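Local coordinates for protein (hdlp (histone deacetylase-like protein)) (Aquifex aeolicus, PDB 1C3P) that probably removes acetyl groups from acetylated lysine side chains, as a zinc-binding member of the histone deacetylase family, at residues Leu10-Tyr15 with Thr107-Gln112; Tyr97-Gly102 with Phe141-Asn146. All blocks are in the same frame, centred on the assembly; numbering follows the deposited sequence.

In the fold
The chain has the alpha/beta fold of the arginase clan, built on a parallel sheet of eight strands, and the two contacts sit on the same side of its centre, about 10 Å apart between their own centres. They share helix 98-118: contact 2 uses its first turn, contact 1 a part more than two turns further along. In chain order the segments run 10-15, 97-102, 107-112, 141-146, so the contacts interlock. Where they meet, Thr110 OG1 lies 2.6 Å from Asn146 OD1, a probable hydrogen bond, and Thr107 packs on Ile144. One helix thus ties the loop after strand 4-8 to the loop before helix 146-156, away from the zinc-binding residues.

Contact 1 of 2, residues Leu10-Tyr15 with Thr107-Gln112; sequences LDYGKY and TGSTVQ
Tyr12, in the short 3-10 turn that follows strand 4-8, reaches over to Ser109 on helix 98-118, so that the loop leaving the sheet is tied to one of the helices packed against that sheet. The two residues do all the touching. Their CA atoms are 11.5 Å apart, and the phenol fills that gap: its CB is directed at the helix, and CG stands anti to the carbonyl carbon (chi1 -71°). Ser109 meets the ring at its edge, near the ring plane, with OG 2.9 Å from Tyr12 OH. The CB of Ser109 comes no closer than 3.7 Å to that same oxygen. Both hydroxyls have further partners: Ser49 OG bonds to Tyr12 OH and to Ser109 OG, drawing three hydroxyls into one cluster, and Ser109 OG also bonds to Leu105 O, one turn back in its own helix.

Tyr12 extends from a 3-10 turn in which Gly13 N bonds to Leu10 O at 3.0 Å and Tyr15 N to Tyr12 O, each three residues back. Tyr15 folds back over it, with Asp11 O 3.4 Å above the plane of its ring, toward the rim. On the other segment, Gln112 N bonds to Gly108 O at 2.9 Å, a regular alpha-helical step.

Tyr12 also packs on Val28 of helix 28-37, Ser109 rests on Ile7 of strand 4-8, and Val111 faces Tyr153 of helix 146-156; Asp11 forms a salt bridge with Lys48 of strand 46-48.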
loop_
_atom_site.group_PDB
_atom_site.type_symbol
_atom_site.label_atom_id
_atom_site.label_comp_id
_atom_site.label_asym_id
_atom_site.label_seq_id
_atom_site.Cartn_x
_atom_site.Cartn_y
_atom_site.Cartn_z
ATOM N N LEU A 10 -6.261 -3.720 16.993
ATOM C CA LEU A 10 -5.559 -2.616 17.643
ATOM C C LEU A 10 -4.144 -3.022 18.050
ATOM O O LEU A 10 -3.328 -2.169 18.410
ATOM C CB LEU A 10 -6.328 -2.117 18.878
ATOM C CG LEU A 10 -7.628 -1.338 18.663
ATOM C CD1 LEU A 10 -7.343 -0.124 17.795
ATOM C CD2 LEU A 10 -8.666 -2.208 18.003
ATOM N N ASP A 11 -3.855 -4.322 17.971
ATOM C CA ASP A 11 -2.542 -4.846 18.337
ATOM C C ASP A 11 -1.385 -4.286 17.519
ATOM O O ASP A 11 -0.241 -4.275 17.992
ATOM C CB ASP A 11 -2.535 -6.377 18.256
ATOM C CG ASP A 11 -3.537 -7.009 19.204
ATOM O OD1 ASP A 11 -3.609 -6.553 20.363
ATOM O OD2 ASP A 11 -4.239 -7.960 18.801
ATOM N N TYR A 12 -1.658 -3.836 16.292
ATOM C CA TYR A 12 -0.591 -3.267 15.479
ATOM C C TYR A 12 0.064 -2.118 16.255
ATOM O O TYR A 12 1.252 -1.825 16.071
ATOM C CB TYR A 12 -1.134 -2.743 14.140
ATOM C CG TYR A 12 -1.556 -3.826 13.166
ATOM C CD1 TYR A 12 -2.888 -3.951 12.760
ATOM C CD2 TYR A 12 -0.617 -4.704 12.625
ATOM C CE1 TYR A 12 -3.275 -4.925 11.836
ATOM C CE2 TYR A 12 -0.986 -5.679 11.698
ATOM C CZ TYR A 12 -2.313 -5.783 11.307
ATOM O OH TYR A 12 -2.673 -6.726 10.361
ATOM N N GLY A 13 -0.714 -1.487 17.132
ATOM C CA GLY A 13 -0.214 -0.373 17.928
ATOM C C GLY A 13 0.978 -0.699 18.808
ATOM O O GLY A 13 1.712 0.204 19.201
ATOM N N LYS A 14 1.177 -1.982 19.113
ATOM C CA LYS A 14 2.295 -2.421 19.947
ATOM C C LYS A 14 3.525 -2.873 19.163
ATOM O O LYS A 14 4.523 -3.284 19.760
ATOM C CB LYS A 14 1.857 -3.558 20.880
ATOM C CG LYS A 14 1.071 -3.110 22.115
ATOM C CD LYS A 14 1.911 -2.261 23.098
ATOM C CE LYS A 14 3.035 -3.043 23.790
ATOM N NZ LYS A 14 4.100 -3.541 22.868
ATOM N N TYR A 15 3.454 -2.809 17.835
ATOM C CA TYR A 15 4.571 -3.217 16.970
ATOM C C TYR A 15 4.926 -2.048 16.059
ATOM O O TYR A 15 4.922 -2.179 14.836
ATOM C CB TYR A 15 4.168 -4.430 16.118
ATOM C CG TYR A 15 3.549 -5.526 16.941
ATOM C CD1 TYR A 15 2.384 -6.166 16.518
ATOM C CD2 TYR A 15 4.077 -5.872 18.185
ATOM C CE1 TYR A 15 1.751 -7.118 17.321
ATOM C CE2 TYR A 15 3.454 -6.819 18.991
ATOM C CZ TYR A 15 2.291 -7.434 18.555
ATOM O OH TYR A 15 1.648 -8.350 19.365
ATOM N N THR A 107 0.496 -9.614 7.033
ATOM C CA THR A 107 0.481 -10.584 5.929
ATOM C C THR A 107 -0.653 -11.589 6.082
ATOM O O THR A 107 -1.317 -11.943 5.102
ATOM C CB THR A 107 1.848 -11.280 5.837
ATOM O OG1 THR A 107 2.841 -10.267 5.600
ATOM C CG2 THR A 107 1.879 -12.336 4.713
ATOM N N GLY A 108 -0.883 -12.058 7.301
ATOM C CA GLY A 108 -1.983 -12.972 7.497
ATOM C C GLY A 108 -3.266 -12.230 7.130
ATOM O O GLY A 108 -4.205 -12.833 6.607
ATOM N N SER A 109 -3.307 -10.922 7.395
ATOM C CA SER A 109 -4.490 -10.108 7.089
ATOM C C SER A 109 -4.748 -10.015 5.578
ATOM O O SER A 109 -5.893 -9.837 5.121
ATOM C CB SER A 109 -4.338 -8.711 7.704
ATOM O OG SER A 109 -4.281 -8.787 9.120
ATOM N N THR A 110 -3.682 -10.119 4.794
ATOM C CA THR A 110 -3.829 -10.098 3.348
ATOM C C THR A 110 -4.389 -11.428 2.886
ATOM O O THR A 110 -5.208 -11.455 1.973
ATOM C CB THR A 110 -2.496 -9.793 2.660
ATOM O OG1 THR A 110 -2.241 -8.388 2.793
ATOM C CG2 THR A 110 -2.526 -10.214 1.177
ATOM N N VAL A 111 -3.974 -12.526 3.521
ATOM C CA VAL A 111 -4.526 -13.812 3.144
ATOM C C VAL A 111 -6.014 -13.803 3.531
ATOM O O VAL A 111 -6.870 -14.288 2.784
ATOM C CB VAL A 111 -3.791 -14.994 3.843
ATOM C CG1 VAL A 111 -4.501 -16.298 3.510
ATOM C CG2 VAL A 111 -2.342 -15.068 3.365
ATOM N N GLN A 112 -6.331 -13.232 4.691
ATOM C CA GLN A 112 -7.725 -13.146 5.120
ATOM C C GLN A 112 -8.527 -12.317 4.128
ATOM O O GLN A 112 -9.660 -12.651 3.803
ATOM C CB GLN A 112 -7.826 -12.528 6.515
ATOM C CG GLN A 112 -7.146 -13.356 7.587
ATOM C CD GLN A 112 -7.222 -12.708 8.941
ATOM O OE1 GLN A 112 -8.159 -12.949 9.717
ATOM N NE2 GLN A 112 -6.248 -11.857 9.233
#

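Contact 2 of 2, residues Tyr97-Gly102 with Phe141-Asn146. Unlike the reference sequence in segment 141-146: Asn146 (reference Asp).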
loop_
_atom_site.group_PDB
_atom_site.type_symbol
_atom_site.label_atom_id
_atom_site.label_comp_id
_atom_site.label_asym_id
_atom_site.label_seq_id
_atom_site.Cartn_x
_atom_site.Cartn_y
_atom_site.Cartn_z
ATOM N N TYR A 97 9.785 -5.324 17.013
ATOM C CA TYR A 97 8.757 -6.350 16.939
ATOM C C TYR A 97 7.832 -6.194 15.732
ATOM O O TYR A 97 6.905 -6.976 15.532
ATOM C CB TYR A 97 7.967 -6.451 18.246
ATOM C CG TYR A 97 8.806 -7.064 19.353
ATOM C CD1 TYR A 97 9.619 -6.276 20.174
ATOM C CD2 TYR A 97 8.845 -8.448 19.524
ATOM C CE1 TYR A 97 10.451 -6.855 21.141
ATOM C CE2 TYR A 97 9.673 -9.039 20.485
ATOM C CZ TYR A 97 10.471 -8.240 21.287
ATOM O OH TYR A 97 11.285 -8.835 22.230
ATOM N N ALA A 98 8.085 -5.190 14.913
ATOM C CA ALA A 98 7.294 -5.043 13.708
ATOM C C ALA A 98 7.945 -5.939 12.663
ATOM O O ALA A 98 7.296 -6.369 11.722
ATOM C CB ALA A 98 7.319 -3.601 13.212
ATOM N N MET A 99 9.224 -6.254 12.853
ATOM C CA MET A 99 9.943 -7.021 11.823
ATOM C C MET A 99 9.390 -8.397 11.526
ATOM O O MET A 99 9.483 -8.870 10.394
ATOM C CB MET A 99 11.436 -7.112 12.159
ATOM C CG MET A 99 11.806 -8.229 13.103
ATOM S SD MET A 99 13.479 -7.898 13.735
ATOM C CE MET A 99 14.447 -7.940 12.189
ATOM N N PHE A 100 8.839 -9.070 12.526
ATOM C CA PHE A 100 8.245 -10.376 12.233
ATOM C C PHE A 100 6.815 -10.499 12.754
ATOM O O PHE A 100 5.915 -10.887 12.016
ATOM C CB PHE A 100 9.065 -11.529 12.811
ATOM C CG PHE A 100 8.503 -12.868 12.462
ATOM C CD1 PHE A 100 8.655 -13.383 11.176
ATOM C CD2 PHE A 100 7.721 -13.572 13.384
ATOM C CE1 PHE A 100 8.032 -14.579 10.809
ATOM C CE2 PHE A 100 7.095 -14.766 13.024
ATOM C CZ PHE A 100 7.248 -15.270 11.733
ATOM N N THR A 101 6.589 -10.166 14.019
ATOM C CA THR A 101 5.235 -10.290 14.560
ATOM C C THR A 101 4.253 -9.352 13.862
ATOM O O THR A 101 3.231 -9.795 13.359
ATOM C CB THR A 101 5.241 -10.033 16.071
ATOM O OG1 THR A 101 6.079 -11.013 16.701
ATOM C CG2 THR A 101 3.850 -10.155 16.650
ATOM N N GLY A 102 4.576 -8.062 13.825
ATOM C CA GLY A 102 3.710 -7.096 13.162
ATOM C C GLY A 102 3.614 -7.414 11.677
ATOM O O GLY A 102 2.535 -7.380 11.097
ATOM N N PHE A 141 11.679 -0.453 4.449
ATOM C CA PHE A 141 10.874 -0.570 5.667
ATOM C C PHE A 141 10.063 -1.851 5.664
ATOM O O PHE A 141 9.347 -2.115 6.616
ATOM C CB PHE A 141 9.842 0.558 5.808
ATOM C CG PHE A 141 10.389 1.951 5.675
ATOM C CD1 PHE A 141 9.501 3.024 5.497
ATOM C CD2 PHE A 141 11.751 2.216 5.754
ATOM C CE1 PHE A 141 9.961 4.321 5.401
ATOM C CE2 PHE A 141 12.221 3.529 5.658
ATOM C CZ PHE A 141 11.321 4.579 5.483
ATOM N N CYS A 142 10.140 -2.631 4.591
ATOM C CA CYS A 142 9.370 -3.869 4.523
ATOM C C CYS A 142 10.215 -5.122 4.761
ATOM O O CYS A 142 11.328 -5.240 4.225
ATOM C CB CYS A 142 8.693 -3.980 3.151
ATOM S SG CYS A 142 7.595 -2.603 2.757
ATOM N N TYR A 143 9.676 -6.051 5.558
ATOM C CA TYR A 143 10.355 -7.307 5.858
ATOM C C TYR A 143 9.661 -8.494 5.199
ATOM O O TYR A 143 10.313 -9.472 4.837
ATOM C CB TYR A 143 10.425 -7.578 7.363
ATOM C CG TYR A 143 10.973 -6.423 8.174
ATOM C CD1 TYR A 143 10.143 -5.380 8.582
ATOM C CD2 TYR A 143 12.322 -6.378 8.535
ATOM C CE1 TYR A 143 10.644 -4.310 9.347
ATOM C CE2 TYR A 143 12.832 -5.320 9.291
ATOM C CZ TYR A 143 11.983 -4.292 9.695
ATOM O OH TYR A 143 12.461 -3.265 10.482
ATOM N N ILE A 144 8.340 -8.413 5.049
ATOM C CA ILE A 144 7.583 -9.486 4.416
ATOM C C ILE A 144 6.738 -8.845 3.320
ATOM O O ILE A 144 6.075 -7.831 3.558
ATOM C CB ILE A 144 6.679 -10.179 5.436
ATOM C CG1 ILE A 144 7.544 -10.739 6.579
ATOM C CG2 ILE A 144 5.818 -11.236 4.752
ATOM C CD1 ILE A 144 6.775 -11.497 7.667
ATOM N N ASN A 145 6.767 -9.422 2.121
ATOM C CA ASN A 145 6.008 -8.864 0.999
ATOM C C ASN A 145 4.616 -9.529 0.954
ATOM O O ASN A 145 4.449 -10.568 0.314
ATOM C CB ASN A 145 6.776 -9.136 -0.303
ATOM C CG ASN A 145 6.274 -8.293 -1.458
ATOM O OD1 ASN A 145 5.085 -8.277 -1.754
ATOM N ND2 ASN A 145 7.182 -7.574 -2.103
ATOM N N ASN A 146 3.612 -8.951 1.617
ATOM C CA ASN A 146 2.302 -9.616 1.623
ATOM C C ASN A 146 1.679 -9.646 0.228
ATOM O O ASN A 146 0.986 -10.597 -0.121
ATOM C CB ASN A 146 1.381 -9.014 2.695
ATOM C CG ASN A 146 1.044 -7.574 2.437
ATOM O OD1 ASN A 146 -0.033 -7.275 1.940
ATOM N ND2 ASN A 146 1.978 -6.667 2.750
#
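Met99 lies over one face of the Tyr143 ring in a CH-pi contact: Met99 CA stands 3.7 Å from the ring centroid, 13° off the ring normal. Met99 CB is over the middle of the ring as well, 3.7 Å from Tyr143 CE2. With CG set between the backbone N and the carbonyl carbon (chi1 85°) and a bend at chi3, the rest of the Met99 chain runs on to pack against Ala72, Glu73 and Ile88.

Polar backbone takes part too, since Met99 O comes within 3.4 Å of Tyr143 CB. Here helix 98-118 begins with a wider pi-type turn, in which Gly102 N bonds to Tyr97 O at 3.1 Å, while the facing segment is the loop that leads into helix 146-156 and carries its N-cap, Asn145. The phenol oxygen of Tyr143 is held outside the two segments, by Pro94 O, which anchors the far end of the ring. With an alanine in place of Tyr143, the face under Met99 CA and CB would be lost, and the carbonyl of Pro94 would probably be left without its phenol partner.

A looser apolar contact lies beside the ring, where Phe100 CD1 and Ile144 CD1 approach to 4.4 Å. Both of these side chains also touch Leu57 of helix 54-57, and Ile144 also touches Ser103 and Thr107, further along helix 98-118.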